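Methyl-coenzyme M reductase gamma subunit (Methermicoccus shengliensis DSM 18856, PDB 7NKG) forms one subunit of methyl-coenzyme M reductase, the enzyme that releases methane from methyl-coenzyme M using the nickel cofactor factor 430. Local coordinates at residues Tyr7-Thr12 against Ser227-Trp232; Arg30-Glu35 against Ser138-Met143; Pro75-Gly80 against Glu125-Asp130; Ser91-Pro96 against Ile215-Asn220; Cys145-Gly150 against Gly201-Glu206. One frame throughout, in Å; residues are numbered along the deposited sequence.

Interaction 1: residues Tyr7-Thr12 against Ser227-Trp232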
# COMPACT_ATOMS: atom_id res chain seq x y z
N TYR C 7 -30.41 -10.99 -36.38
CA TYR C 7 -29.96 -9.77 -35.71
C TYR C 7 -30.48 -9.48 -34.31
O TYR C 7 -29.68 -9.16 -33.42
CB TYR C 7 -30.27 -8.53 -36.59
CG TYR C 7 -29.62 -8.57 -37.95
CD1 TYR C 7 -28.25 -8.37 -38.09
CD2 TYR C 7 -30.36 -8.81 -39.10
CE1 TYR C 7 -27.64 -8.40 -39.34
CE2 TYR C 7 -29.76 -8.84 -40.35
CZ TYR C 7 -28.40 -8.63 -40.47
OH TYR C 7 -27.80 -8.66 -41.71
N TYR C 8 -31.81 -9.47 -34.13
CA TYR C 8 -32.40 -9.01 -32.88
C TYR C 8 -33.88 -9.43 -32.82
O TYR C 8 -34.56 -9.47 -33.87
CB TYR C 8 -32.31 -7.47 -32.88
CG TYR C 8 -32.58 -6.80 -31.55
CD1 TYR C 8 -31.68 -6.90 -30.50
CD2 TYR C 8 -33.68 -5.97 -31.38
CE1 TYR C 8 -31.91 -6.27 -29.29
CE2 TYR C 8 -33.93 -5.35 -30.16
CZ TYR C 8 -33.04 -5.49 -29.12
OH TYR C 8 -33.24 -4.82 -27.94
N PRO C 9 -34.40 -9.74 -31.64
CA PRO C 9 -35.83 -10.12 -31.53
C PRO C 9 -36.76 -8.90 -31.56
O PRO C 9 -36.31 -7.77 -31.77
CB PRO C 9 -35.86 -10.83 -30.17
CG PRO C 9 -34.86 -10.06 -29.37
CD PRO C 9 -33.75 -9.75 -30.31
N GLY C 10 -38.07 -9.12 -31.36
CA GLY C 10 -39.04 -8.03 -31.32
C GLY C 10 -39.81 -7.86 -32.61
O GLY C 10 -39.31 -8.21 -33.68
N ASN C 11 -41.02 -7.30 -32.50
CA ASN C 11 -41.91 -7.11 -33.65
C ASN C 11 -42.46 -5.67 -33.79
O ASN C 11 -43.27 -5.44 -34.69
CB ASN C 11 -43.08 -8.09 -33.56
CG ASN C 11 -43.97 -7.92 -32.35
OD1 ASN C 11 -43.70 -7.12 -31.45
ND2 ASN C 11 -45.07 -8.65 -32.32
N THR C 12 -42.06 -4.73 -32.92
CA THR C 12 -42.55 -3.35 -33.03
C THR C 12 -41.73 -2.59 -34.09
O THR C 12 -40.68 -3.08 -34.53
CB THR C 12 -42.46 -2.64 -31.66
OG1 THR C 12 -41.08 -2.45 -31.31
CG2 THR C 12 -43.23 -3.37 -30.56
N SER C 227 -42.66 -7.61 -26.08
CA SER C 227 -42.52 -8.80 -25.23
C SER C 227 -41.27 -9.65 -25.52
O SER C 227 -40.61 -10.07 -24.58
CB SER C 227 -43.76 -9.67 -25.35
OG SER C 227 -44.92 -8.89 -25.14
N GLU C 228 -40.95 -9.90 -26.81
CA GLU C 228 -39.78 -10.74 -27.14
C GLU C 228 -38.47 -10.12 -26.70
O GLU C 228 -37.54 -10.87 -26.41
CB GLU C 228 -39.70 -11.03 -28.63
CG GLU C 228 -40.89 -11.79 -29.20
CD GLU C 228 -40.85 -11.95 -30.71
OE1 GLU C 228 -39.79 -11.65 -31.32
OE2 GLU C 228 -41.87 -12.37 -31.29
N VAL C 229 -38.37 -8.77 -26.71
CA VAL C 229 -37.15 -8.09 -26.29
C VAL C 229 -36.99 -8.23 -24.78
O VAL C 229 -35.90 -8.58 -24.31
CB VAL C 229 -37.14 -6.61 -26.74
CG1 VAL C 229 -35.91 -5.88 -26.20
CG2 VAL C 229 -37.20 -6.51 -28.26
N VAL C 230 -38.07 -8.02 -24.00
CA VAL C 230 -38.03 -8.18 -22.54
C VAL C 230 -37.67 -9.65 -22.21
O VAL C 230 -36.84 -9.90 -21.35
CB VAL C 230 -39.38 -7.79 -21.88
CG1 VAL C 230 -39.36 -8.07 -20.38
CG2 VAL C 230 -39.70 -6.31 -22.13
N GLU C 231 -38.27 -10.60 -22.95
CA GLU C 231 -37.99 -12.03 -22.78
C GLU C 231 -36.51 -12.32 -23.07
O GLU C 231 -35.87 -13.07 -22.35
CB GLU C 231 -38.87 -12.85 -23.72
CG GLU C 231 -38.59 -14.34 -23.64
CD GLU C 231 -39.38 -15.19 -24.60
OE1 GLU C 231 -40.16 -14.64 -25.42
OE2 GLU C 231 -39.23 -16.43 -24.51
N TRP C 232 -35.97 -11.76 -24.16
CA TRP C 232 -34.58 -11.95 -24.55
C TRP C 232 -33.64 -11.47 -23.44
O TRP C 232 -32.69 -12.18 -23.07
CB TRP C 232 -34.30 -11.21 -25.87
CG TRP C 232 -32.87 -11.27 -26.31
CD1 TRP C 232 -32.29 -12.21 -27.12
CD2 TRP C 232 -31.83 -10.37 -25.92
NE1 TRP C 232 -30.94 -11.96 -27.24
CE2 TRP C 232 -30.63 -10.84 -26.50
CE3 TRP C 232 -31.79 -9.20 -25.15
CZ2 TRP C 232 -29.40 -10.21 -26.30
CZ3 TRP C 232 -30.57 -8.59 -24.93
CH2 TRP C 232 -29.40 -9.08 -25.52
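Pro9 presses the CG corner of its ring against the root of the Trp232 side chain, the two crossing at about a right angle with Pro9 CG 3.7 Å from Trp232 CB. The indole continues past the proline, and its NE1 donates to the backbone of another protein chain. Beside this pair, Tyr8 reaches Val229 with the far end of its ring. Its CG lies anti to the backbone N (chi1 -167°), which swings the phenol toward the helix although CB itself does not point there. Tyr8 OH comes within 3.4 Å of Val229 CG1, while Tyr8 CE2 lies 4.0 Å from Val229 CG2; the hydroxyl finds its main polar partner in an acidic side chain of another protein chain. One face of the phenol ring is backed by Pro9 CD. The second methyl of Val229 turns to the backbone, with Val229 CG2 3.9 Å from Gly10 CA. A side chain at Gly10 would clash with this methyl, and the backbone angles of Gly10 also call for glycine. The polar link comes from Glu228, extended beyond CG: Gly10 N donates to Glu228 OE1 over 3.1 Å at 155°, reaching the oxygen from above the carboxylate plane. The same oxygen bonds a polar side chain of another protein chain, so two partners share it. Arg19 binds the carbonyls of Tyr8 and Gly10. The arrangement is that of an extended N-terminal segment, leading into helix 13-23, laid across the start of the C-terminal helix 227-245 at a subunit interface.

Interaction 2: residues Arg30-Glu35 against Ser138-Met143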
# COMPACT_ATOMS: atom_id res chain seq x y z
N ARG C 30 -30.69 12.41 -47.53
CA ARG C 30 -30.06 13.70 -47.85
C ARG C 30 -28.66 13.46 -48.43
O ARG C 30 -28.13 12.34 -48.36
CB ARG C 30 -29.97 14.58 -46.57
CG ARG C 30 -29.06 13.99 -45.49
CD ARG C 30 -29.27 14.67 -44.15
NE ARG C 30 -30.59 14.37 -43.58
CZ ARG C 30 -30.91 13.26 -42.93
NH1 ARG C 30 -30.01 12.30 -42.73
NH2 ARG C 30 -32.14 13.09 -42.46
N GLU C 31 -28.07 14.51 -49.01
CA GLU C 31 -26.75 14.41 -49.61
C GLU C 31 -25.78 15.39 -48.97
O GLU C 31 -26.16 16.52 -48.65
CB GLU C 31 -26.84 14.70 -51.11
CG GLU C 31 -27.64 13.67 -51.87
CD GLU C 31 -27.55 13.82 -53.37
OE1 GLU C 31 -27.59 14.97 -53.86
OE2 GLU C 31 -27.45 12.77 -54.06
N ILE C 32 -24.53 14.97 -48.84
CA ILE C 32 -23.45 15.82 -48.38
C ILE C 32 -22.29 15.65 -49.35
O ILE C 32 -21.96 14.51 -49.71
CB ILE C 32 -23.00 15.57 -46.91
CG1 ILE C 32 -21.98 16.65 -46.47
CG2 ILE C 32 -22.41 14.15 -46.72
CD1 ILE C 32 -21.85 16.82 -44.99
N SER C 33 -21.68 16.76 -49.79
CA SER C 33 -20.53 16.66 -50.69
C SER C 33 -19.30 16.14 -49.92
O SER C 33 -19.24 16.23 -48.69
CB SER C 33 -20.22 18.02 -51.31
OG SER C 33 -19.70 18.92 -50.35
N ASP C 34 -18.30 15.63 -50.65
CA ASP C 34 -17.08 15.14 -50.02
C ASP C 34 -16.36 16.25 -49.25
O ASP C 34 -15.93 16.02 -48.12
CB ASP C 34 -16.13 14.55 -51.07
CG ASP C 34 -16.62 13.27 -51.72
OD1 ASP C 34 -17.46 12.57 -51.11
OD2 ASP C 34 -16.17 12.97 -52.85
N GLU C 35 -16.27 17.46 -49.82
CA GLU C 35 -15.57 18.56 -49.14
C GLU C 35 -16.33 19.08 -47.93
O GLU C 35 -15.70 19.42 -46.92
CB GLU C 35 -15.24 19.68 -50.12
CG GLU C 35 -14.10 19.27 -51.02
CD GLU C 35 -13.72 20.25 -52.11
OE1 GLU C 35 -14.49 21.20 -52.38
OE2 GLU C 35 -12.62 20.06 -52.68
N SER C 138 -23.35 7.70 -42.09
CA SER C 138 -23.91 8.10 -40.81
C SER C 138 -24.74 9.40 -40.89
O SER C 138 -25.63 9.60 -40.05
CB SER C 138 -22.79 8.28 -39.77
OG SER C 138 -22.10 9.51 -39.89
N ILE C 139 -24.42 10.28 -41.85
CA ILE C 139 -25.12 11.56 -41.96
C ILE C 139 -26.17 11.60 -43.09
O ILE C 139 -27.17 12.31 -42.95
CB ILE C 139 -24.10 12.73 -42.10
CG1 ILE C 139 -24.76 14.09 -41.75
CG2 ILE C 139 -23.47 12.80 -43.50
CD1 ILE C 139 -23.75 15.18 -41.28
N GLU C 140 -25.95 10.87 -44.18
CA GLU C 140 -26.88 10.91 -45.32
C GLU C 140 -28.11 10.03 -45.12
O GLU C 140 -29.14 10.30 -45.75
CB GLU C 140 -26.18 10.46 -46.60
CG GLU C 140 -25.12 11.45 -47.07
CD GLU C 140 -24.63 11.18 -48.48
OE1 GLU C 140 -24.72 10.01 -48.92
OE2 GLU C 140 -24.17 12.14 -49.15
N THR C 141 -28.00 8.94 -44.33
CA THR C 141 -29.10 8.00 -44.17
C THR C 141 -30.09 8.40 -43.07
O THR C 141 -29.89 9.37 -42.34
CB THR C 141 -28.54 6.58 -43.95
OG1 THR C 141 -27.90 6.54 -42.66
CG2 THR C 141 -27.63 6.12 -45.07
N GLU C 142 -31.19 7.65 -43.00
CA GLU C 142 -32.22 7.81 -41.98
C GLU C 142 -31.70 7.59 -40.56
O GLU C 142 -32.45 7.85 -39.63
CB GLU C 142 -33.39 6.88 -42.26
CG GLU C 142 -33.07 5.41 -42.15
CD GLU C 142 -34.29 4.53 -42.30
OE1 GLU C 142 -35.23 4.68 -41.50
OE2 GLU C 142 -34.31 3.72 -43.26
N MET C 143 -30.46 7.10 -40.38
CA MET C 143 -29.89 6.99 -39.04
C MET C 143 -29.73 8.38 -38.40
O MET C 143 -29.54 8.46 -37.19
CB MET C 143 -28.55 6.25 -39.10
CG MET C 143 -28.71 4.82 -39.54
SD MET C 143 -27.20 3.84 -39.35
CE MET C 143 -26.19 4.52 -40.64
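The C-terminal end of helix 128-140 is closed over by Arg30, an arginine drawing together carbonyls of the last helical turn and of the residue that leaves it. Arg30 NH1 donates to Ile139 O at 2.8 Å and to Thr141 O at 3.0 Å, so a single nitrogen grips two acceptors. Ile139 O lies in the guanidinium plane, whereas NH1 meets Thr141 O from above the carbonyl plane. Arg30 CG sits between the backbone N and the carbonyl carbon (chi1 64°), which puts it, and CD with it, beside Ile139 O, Arg30 CD being 3.4 Å from Ile139 O; a bend at chi3 then brings the guanidinium round so that NH1 reaches the two carbonyls. The main chain joins in: Arg30 N donates to Glu140 O at 3.2 Å, in the carbonyl plane. The element thus bound is the extended lead-in to helix 34-41, whose N-cap is Ser33, running across the end of helix 128-140. Two residues on, the roles change: a side chain of the helix accepts from the backbone of the 30-35 segment. Glu140, extended beyond CG, accepts from Ile32 N through OE2, a nearly straight bond of 2.9 Å and 167° taken on the anti side of the carboxylate. Lys136 forms a salt bridge with the same oxygen and would be expected to favour its charged state. The apolar side is carried by two branch methyls: Ile32 CG2 lies 3.6 Å from Ile139 CG2, and the side chains cross at about a right angle. Ile40 packs on both isoleucines, with Val198 against Ile32 and Leu200 and Trp88 against Ile139.

Interaction 3: residues Pro75-Gly80 against Glu125-Asp130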
# COMPACT_ATOMS: atom_id res chain seq x y z
N PRO C 75 -8.75 0.44 -47.60
CA PRO C 75 -8.00 1.46 -48.37
C PRO C 75 -7.21 2.41 -47.46
O PRO C 75 -6.04 2.72 -47.74
CB PRO C 75 -9.09 2.17 -49.17
CG PRO C 75 -10.20 1.17 -49.26
CD PRO C 75 -10.18 0.47 -47.94
N GLY C 76 -7.80 2.79 -46.33
CA GLY C 76 -7.14 3.65 -45.36
C GLY C 76 -5.92 3.02 -44.72
O GLY C 76 -4.90 3.69 -44.54
N ALA C 77 -6.00 1.73 -44.37
CA ALA C 77 -4.86 1.03 -43.77
C ALA C 77 -3.74 0.87 -44.80
O ALA C 77 -2.59 1.13 -44.50
CB ALA C 77 -5.30 -0.32 -43.26
N ALA C 78 -4.09 0.49 -46.04
CA ALA C 78 -3.11 0.33 -47.10
C ALA C 78 -2.33 1.64 -47.36
O ALA C 78 -1.13 1.59 -47.60
CB ALA C 78 -3.80 -0.13 -48.38
N ALA C 79 -3.01 2.80 -47.26
CA ALA C 79 -2.37 4.11 -47.48
C ALA C 79 -1.65 4.66 -46.24
O ALA C 79 -0.95 5.67 -46.36
CB ALA C 79 -3.42 5.10 -47.94
N GLY C 80 -1.85 4.06 -45.07
CA GLY C 80 -1.21 4.52 -43.85
C GLY C 80 -1.86 5.77 -43.28
O GLY C 80 -1.20 6.53 -42.58
N GLU C 125 -13.83 5.35 -34.51
CA GLU C 125 -12.48 5.71 -34.92
C GLU C 125 -12.07 4.70 -36.00
O GLU C 125 -12.39 3.52 -35.92
CB GLU C 125 -11.48 5.66 -33.76
CG GLU C 125 -11.76 6.67 -32.67
CD GLU C 125 -10.60 6.84 -31.72
OE1 GLU C 125 -9.46 7.05 -32.18
OE2 GLU C 125 -10.84 6.77 -30.49
N ALA C 126 -11.39 5.18 -37.03
CA ALA C 126 -10.92 4.32 -38.11
C ALA C 126 -9.86 5.09 -38.92
O ALA C 126 -9.73 6.31 -38.76
CB ALA C 126 -12.10 3.90 -39.02
N ARG C 127 -9.14 4.42 -39.84
CA ARG C 127 -8.21 5.08 -40.77
C ARG C 127 -9.00 6.19 -41.51
O ARG C 127 -10.18 5.97 -41.85
CB ARG C 127 -7.65 4.05 -41.75
CG ARG C 127 -6.76 3.01 -41.08
CD ARG C 127 -5.35 3.50 -40.80
NE ARG C 127 -4.51 2.40 -40.33
CZ ARG C 127 -3.19 2.47 -40.19
NH1 ARG C 127 -2.50 1.41 -39.77
NH2 ARG C 127 -2.54 3.60 -40.48
N GLU C 128 -8.46 7.40 -41.56
CA GLU C 128 -9.22 8.57 -42.00
C GLU C 128 -10.16 8.36 -43.22
O GLU C 128 -11.36 8.63 -43.08
CB GLU C 128 -8.32 9.77 -42.24
CG GLU C 128 -9.14 11.05 -42.40
CD GLU C 128 -8.36 12.33 -42.53
OE1 GLU C 128 -7.10 12.28 -42.51
OE2 GLU C 128 -9.01 13.39 -42.62
N ARG C 129 -9.65 7.87 -44.39
CA ARG C 129 -10.56 7.71 -45.54
C ARG C 129 -11.69 6.72 -45.24
O ARG C 129 -12.81 6.95 -45.69
CB ARG C 129 -9.83 7.38 -46.84
CG ARG C 129 -9.31 5.97 -46.96
CD ARG C 129 -8.34 5.89 -48.14
NE ARG C 129 -7.14 6.70 -47.87
CZ ARG C 129 -6.31 7.18 -48.80
NH1 ARG C 129 -6.52 6.93 -50.09
NH2 ARG C 129 -5.28 7.93 -48.44
N ASP C 130 -11.42 5.67 -44.43
CA ASP C 130 -12.46 4.70 -44.04
C ASP C 130 -13.48 5.37 -43.14
O ASP C 130 -14.68 5.10 -43.28
CB ASP C 130 -11.86 3.51 -43.27
CG ASP C 130 -10.69 2.83 -43.93
OD1 ASP C 130 -10.56 2.91 -45.18
OD2 ASP C 130 -9.90 2.21 -43.20
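Gly76 is held among three side chains of the strand-to-helix corner, those of Arg127, Arg129 and Asp130. Arg127 CB lies 3.6 Å from Gly76 C, and Arg129 CG 3.6 Å from Gly76 CA; a side chain on this glycine would run into Arg127 CB and Asp130 OD2. Gly76 N donates to Asp130 OD1 at 3.0 Å and 145°, on the syn side of the carboxylate, a bond taken up in the first turn of helix 75-79. Farther along the arginines, each guanidinium lays a face on the short helix: that of Arg127 over Ala77 CA, that of Arg129 over the methyl of Ala79, with Ala79 CB 3.4 Å from Arg129 NH2. A bend at chi3 (66°) brings the Arg129 group there. In the next shell, Thr74 OG1 bonds Asp130 OD2, and Asp81 forms a salt bridge with Arg129 NE, while the backbone O of Asp81 accepts from Arg127 NH2. Arg127 NE and NH1 donate to the backbone of another protein chain. Helix 75-79, short and closed by a Schellman motif at Gly80, packs against the corner where strand 122-127, paired with strand 83-90, passes into helix 128-140.

Interaction 4: residues Ser91-Pro96 against Ile215-Asn220; sequences SMYNAP and IYRVDN
One face of the Arg217 guanidinium is covered by the CD1-CE1 side of Tyr93, Arg217 NH1 lying 3.6 Å from Tyr93 CE1 with the two planes 47° apart; Asp219 OD2 and waters 1 and 2 lie in plane at the guanidinium edge. The two loops meet here as turn against turn: Arg217 to Asn220 forms a type I beta turn, while Tyr93 centres an inverse gamma turn that overlaps the ST turn of Ser91. Within the beta turn Arg217 grips Asp219 side-on, NE to OD1 at 2.9 Å and NH2 to OD2 at 3.0 Å, and Asp219 OD2 also forms a salt bridge with a basic side chain of another protein chain. Arg217 NH1 donates to both edge waters, which in turn donate to Met92 O and Tyr93 OH. A leucine in place of Arg217 would probably leave Asp219 without its mate inside the turn and break both water bridges. Nearer the root of the arginine, Asn94 lies beside CD, its amide 73° from the guanidinium plane and Asn94 OD1 3.4 Å from Arg217 CD. Met92 CG packs on Ile215 CD1, the side chains crossing at about a right angle. Asn220 ND2, bonded to Ala210 O, also donates to water 3, which sends its own protons to Asn94 OD1 and Ile215 O, each 2.8 Å away.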
# COMPACT_ATOMS: atom_id res chain seq x y z
N SER C 91 -30.69 12.78 -29.78
CA SER C 91 -31.73 13.06 -28.80
C SER C 91 -32.50 11.82 -28.40
O SER C 91 -32.81 10.97 -29.24
CB SER C 91 -32.72 14.09 -29.34
OG SER C 91 -33.66 14.47 -28.34
N MET C 92 -32.87 11.74 -27.13
CA MET C 92 -33.77 10.69 -26.67
C MET C 92 -35.24 10.95 -27.10
O MET C 92 -36.07 10.05 -26.95
CB MET C 92 -33.64 10.53 -25.16
CG MET C 92 -32.31 9.88 -24.78
SD MET C 92 -32.04 9.68 -23.04
CE MET C 92 -33.30 8.48 -22.62
N TYR C 93 -35.54 12.13 -27.70
CA TYR C 93 -36.86 12.45 -28.22
C TYR C 93 -36.97 11.94 -29.64
O TYR C 93 -37.13 12.69 -30.60
CB TYR C 93 -37.13 13.96 -28.08
CG TYR C 93 -37.25 14.30 -26.61
CD1 TYR C 93 -38.33 13.84 -25.87
CD2 TYR C 93 -36.19 14.85 -25.92
CE1 TYR C 93 -38.36 13.96 -24.49
CE2 TYR C 93 -36.22 15.02 -24.54
CZ TYR C 93 -37.33 14.59 -23.83
OH TYR C 93 -37.38 14.71 -22.47
N ASN C 94 -36.88 10.62 -29.75
CA ASN C 94 -37.05 9.88 -30.99
C ASN C 94 -36.10 10.26 -32.10
O ASN C 94 -36.43 10.08 -33.28
CB ASN C 94 -38.48 9.96 -31.48
CG ASN C 94 -39.46 9.42 -30.48
OD1 ASN C 94 -39.13 8.51 -29.71
ND2 ASN C 94 -40.67 9.96 -30.47
N ALA C 95 -34.81 10.60 -31.76
CA ALA C 95 -33.80 10.70 -32.84
C ALA C 95 -33.72 9.28 -33.47
O ALA C 95 -33.91 8.30 -32.72
CB ALA C 95 -32.43 11.04 -32.30
N PRO C 96 -33.66 9.14 -34.80
CA PRO C 96 -33.67 7.78 -35.38
C PRO C 96 -32.63 6.85 -34.75
O PRO C 96 -32.91 5.68 -34.45
CB PRO C 96 -33.40 8.01 -36.85
CG PRO C 96 -33.83 9.40 -37.10
CD PRO C 96 -33.55 10.17 -35.85
N ILE C 215 -35.31 4.02 -30.55
CA ILE C 215 -35.46 4.15 -29.10
C ILE C 215 -36.90 3.81 -28.72
O ILE C 215 -37.84 4.19 -29.44
CB ILE C 215 -35.10 5.59 -28.56
CG1 ILE C 215 -34.76 5.53 -27.04
CG2 ILE C 215 -36.24 6.63 -28.82
CD1 ILE C 215 -34.16 6.80 -26.46
N TYR C 216 -37.09 3.14 -27.59
CA TYR C 216 -38.43 2.88 -27.07
C TYR C 216 -38.82 4.09 -26.20
O TYR C 216 -37.97 4.69 -25.55
CB TYR C 216 -38.46 1.62 -26.19
CG TYR C 216 -38.29 0.33 -26.96
CD1 TYR C 216 -39.35 -0.22 -27.67
CD2 TYR C 216 -37.09 -0.37 -26.94
CE1 TYR C 216 -39.22 -1.44 -28.33
CE2 TYR C 216 -36.94 -1.57 -27.62
CZ TYR C 216 -38.01 -2.10 -28.32
OH TYR C 216 -37.86 -3.27 -29.03
N ARG C 217 -40.12 4.43 -26.18
CA ARG C 217 -40.63 5.50 -25.32
C ARG C 217 -42.06 5.14 -24.94
O ARG C 217 -42.83 4.69 -25.80
CB ARG C 217 -40.62 6.87 -26.02
CG ARG C 217 -39.30 7.64 -25.91
CD ARG C 217 -39.43 9.11 -26.36
NE ARG C 217 -40.35 9.89 -25.52
CZ ARG C 217 -40.03 10.51 -24.38
NH1 ARG C 217 -38.80 10.44 -23.89
NH2 ARG C 217 -40.95 11.20 -23.72
N VAL C 218 -42.42 5.35 -23.68
CA VAL C 218 -43.76 5.03 -23.18
C VAL C 218 -44.86 5.77 -23.97
O VAL C 218 -45.99 5.28 -24.04
CB VAL C 218 -43.88 5.31 -21.65
CG1 VAL C 218 -44.02 6.80 -21.37
CG2 VAL C 218 -45.04 4.53 -21.03
N ASP C 219 -44.54 6.96 -24.53
CA ASP C 219 -45.50 7.77 -25.30
C ASP C 219 -45.39 7.56 -26.81
O ASP C 219 -45.93 8.36 -27.58
CB ASP C 219 -45.38 9.26 -24.93
CG ASP C 219 -44.01 9.87 -25.14
OD1 ASP C 219 -43.14 9.19 -25.76
OD2 ASP C 219 -43.79 11.00 -24.66
N ASN C 220 -44.69 6.50 -27.26
CA ASN C 220 -44.60 6.18 -28.68
C ASN C 220 -44.73 4.65 -28.80
O ASN C 220 -45.84 4.17 -28.99
CB ASN C 220 -43.31 6.75 -29.31
CG ASN C 220 -43.19 6.39 -30.78
OD1 ASN C 220 -44.18 6.41 -31.52
ND2 ASN C 220 -41.98 6.06 -31.23
O HOH W 1 -36.58 8.86 -24.44
O HOH W 2 -38.70 12.29 -21.59
O HOH W 3 -40.01 5.90 -29.25
O HOH W 4 -42.62 10.02 -28.34

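Interaction 5: residues Cys145-Gly150 against Gly201-Glu206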
# COMPACT_ATOMS: atom_id res chain seq x y z
N CYS C 145 -31.29 12.53 -38.09
CA CYS C 145 -32.17 13.67 -38.31
C CYS C 145 -31.23 14.83 -37.97
O CYS C 145 -30.70 14.84 -36.86
CB CYS C 145 -33.40 13.72 -37.42
SG CYS C 145 -34.17 15.37 -37.35
N PRO C 146 -31.10 15.84 -38.84
CA PRO C 146 -30.13 16.92 -38.55
C PRO C 146 -30.51 17.85 -37.40
O PRO C 146 -29.65 18.60 -36.93
CB PRO C 146 -30.02 17.63 -39.89
CG PRO C 146 -31.32 17.38 -40.57
CD PRO C 146 -31.69 15.99 -40.18
N ALA C 147 -31.78 17.81 -36.93
CA ALA C 147 -32.20 18.61 -35.77
C ALA C 147 -32.02 17.77 -34.48
O ALA C 147 -31.50 18.29 -33.48
CB ALA C 147 -33.66 19.02 -35.91
N LEU C 148 -32.51 16.51 -34.47
CA LEU C 148 -32.44 15.69 -33.26
C LEU C 148 -31.07 15.09 -33.02
O LEU C 148 -30.84 14.58 -31.93
CB LEU C 148 -33.49 14.57 -33.31
CG LEU C 148 -34.96 15.02 -33.40
CD1 LEU C 148 -35.87 13.84 -33.70
CD2 LEU C 148 -35.42 15.70 -32.11
N ALA C 149 -30.14 15.19 -33.98
CA ALA C 149 -28.79 14.65 -33.83
C ALA C 149 -27.77 15.73 -34.19
O ALA C 149 -28.11 16.70 -34.87
CB ALA C 149 -28.63 13.44 -34.73
N GLY C 150 -26.54 15.56 -33.72
CA GLY C 150 -25.47 16.48 -34.05
C GLY C 150 -24.11 15.83 -33.92
O GLY C 150 -23.91 15.01 -33.02
N GLY C 201 -29.92 20.04 -44.58
CA GLY C 201 -31.29 19.80 -45.01
C GLY C 201 -32.32 19.91 -43.92
O GLY C 201 -32.04 20.35 -42.81
N LYS C 202 -33.52 19.48 -44.27
CA LYS C 202 -34.65 19.64 -43.39
C LYS C 202 -34.65 18.67 -42.21
O LYS C 202 -34.22 17.52 -42.37
CB LYS C 202 -35.96 19.49 -44.16
CG LYS C 202 -36.27 18.06 -44.63
CD LYS C 202 -37.34 18.01 -45.72
CE LYS C 202 -37.52 16.61 -46.27
NZ LYS C 202 -36.42 16.15 -47.17
N PRO C 203 -35.21 19.05 -41.05
CA PRO C 203 -35.39 18.07 -39.98
C PRO C 203 -36.51 17.09 -40.32
O PRO C 203 -37.40 17.40 -41.12
CB PRO C 203 -35.89 18.91 -38.80
CG PRO C 203 -35.62 20.33 -39.18
CD PRO C 203 -35.79 20.35 -40.66
N MET C 204 -36.52 15.93 -39.65
CA MET C 204 -37.65 15.01 -39.77
C MET C 204 -38.83 15.62 -39.03
O MET C 204 -38.64 16.35 -38.05
CB MET C 204 -37.33 13.67 -39.09
CG MET C 204 -36.28 12.89 -39.80
SD MET C 204 -36.11 11.26 -39.04
CE MET C 204 -34.88 10.56 -40.14
N SER C 205 -40.06 15.27 -39.44
CA SER C 205 -41.25 15.67 -38.67
C SER C 205 -41.29 14.81 -37.39
O SER C 205 -40.62 13.77 -37.32
CB SER C 205 -42.52 15.42 -39.48
OG SER C 205 -42.72 14.03 -39.70
N GLU C 206 -42.09 15.21 -36.38
CA GLU C 206 -42.21 14.41 -35.15
C GLU C 206 -42.75 13.00 -35.47
O GLU C 206 -42.26 12.02 -34.91
CB GLU C 206 -43.16 15.10 -34.16
CG GLU C 206 -42.58 16.35 -33.54
CD GLU C 206 -43.48 17.05 -32.54
OE1 GLU C 206 -44.68 16.68 -32.45
OE2 GLU C 206 -42.98 17.94 -31.81
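Ala147 and Pro203 make the apolar centre, Ala147 CB standing 3.7 Å from Pro203 CB. Alongside, the methylene of Cys145 rests against the extended Met204 chain, with Cys145 CB 3.8 Å from Met204 CG. At the margin, Pro146 CG meets a carbonyl, 3.4 Å from Lys202 O. The polar edge is gathered at one sulfur. Cys145 SG, anti to the backbone N (chi1 162°), faces the 201-206 segment and accepts three backbone N-H groups. Met204 N reaches it across the contact at 3.3 Å in a nearly straight bond (169°), while Ala147 N at 3.4 Å and Leu148 N at 3.5 Å come from its own turn. Replacing Cys145 by an alanine would probably leave these three amides without their shared acceptor and open a gap beside Met204. Ala149 N closes the turn on Cys145 O, and residues 146-148 between them have helical backbone angles. Met204 in turn packs on Leu29, Pro96 and Arg212, and Pro146 and Ala147 lie on Ile183. The arrangement is a turn of helical backbone angles, its cysteine sulfur accepting backbone N-H groups, that leads into strand 149-151, an outer strand, within this chain, of the four-stranded antiparallel sheet, and meets the connection between strand 193-201 and helix 206-212.

Interactions 2, 4 and 5 form a continuous group. The centres of interactions 2 and 5 are about 12 Å apart, with Arg30 lying on Pro146; those of 4 and 5 are about 13 Å apart, joined by Pro96 against Met204 and a probable hydrogen bond from Ser91 N to Leu148 O. Interaction 1 joins this group through Tyr216, whose OH is 3.4 Å from Val229 CG2. Interaction 3 stands apart, its centre about 36 Å from that of interaction 1 across the chain's centre, yet it shares helix 128-140 with interaction 2. Interaction 4 comes near the cofactor: the Met92 side chain is about 8 Å from bound factor 430, and Met92 packs on His159 of its pocket.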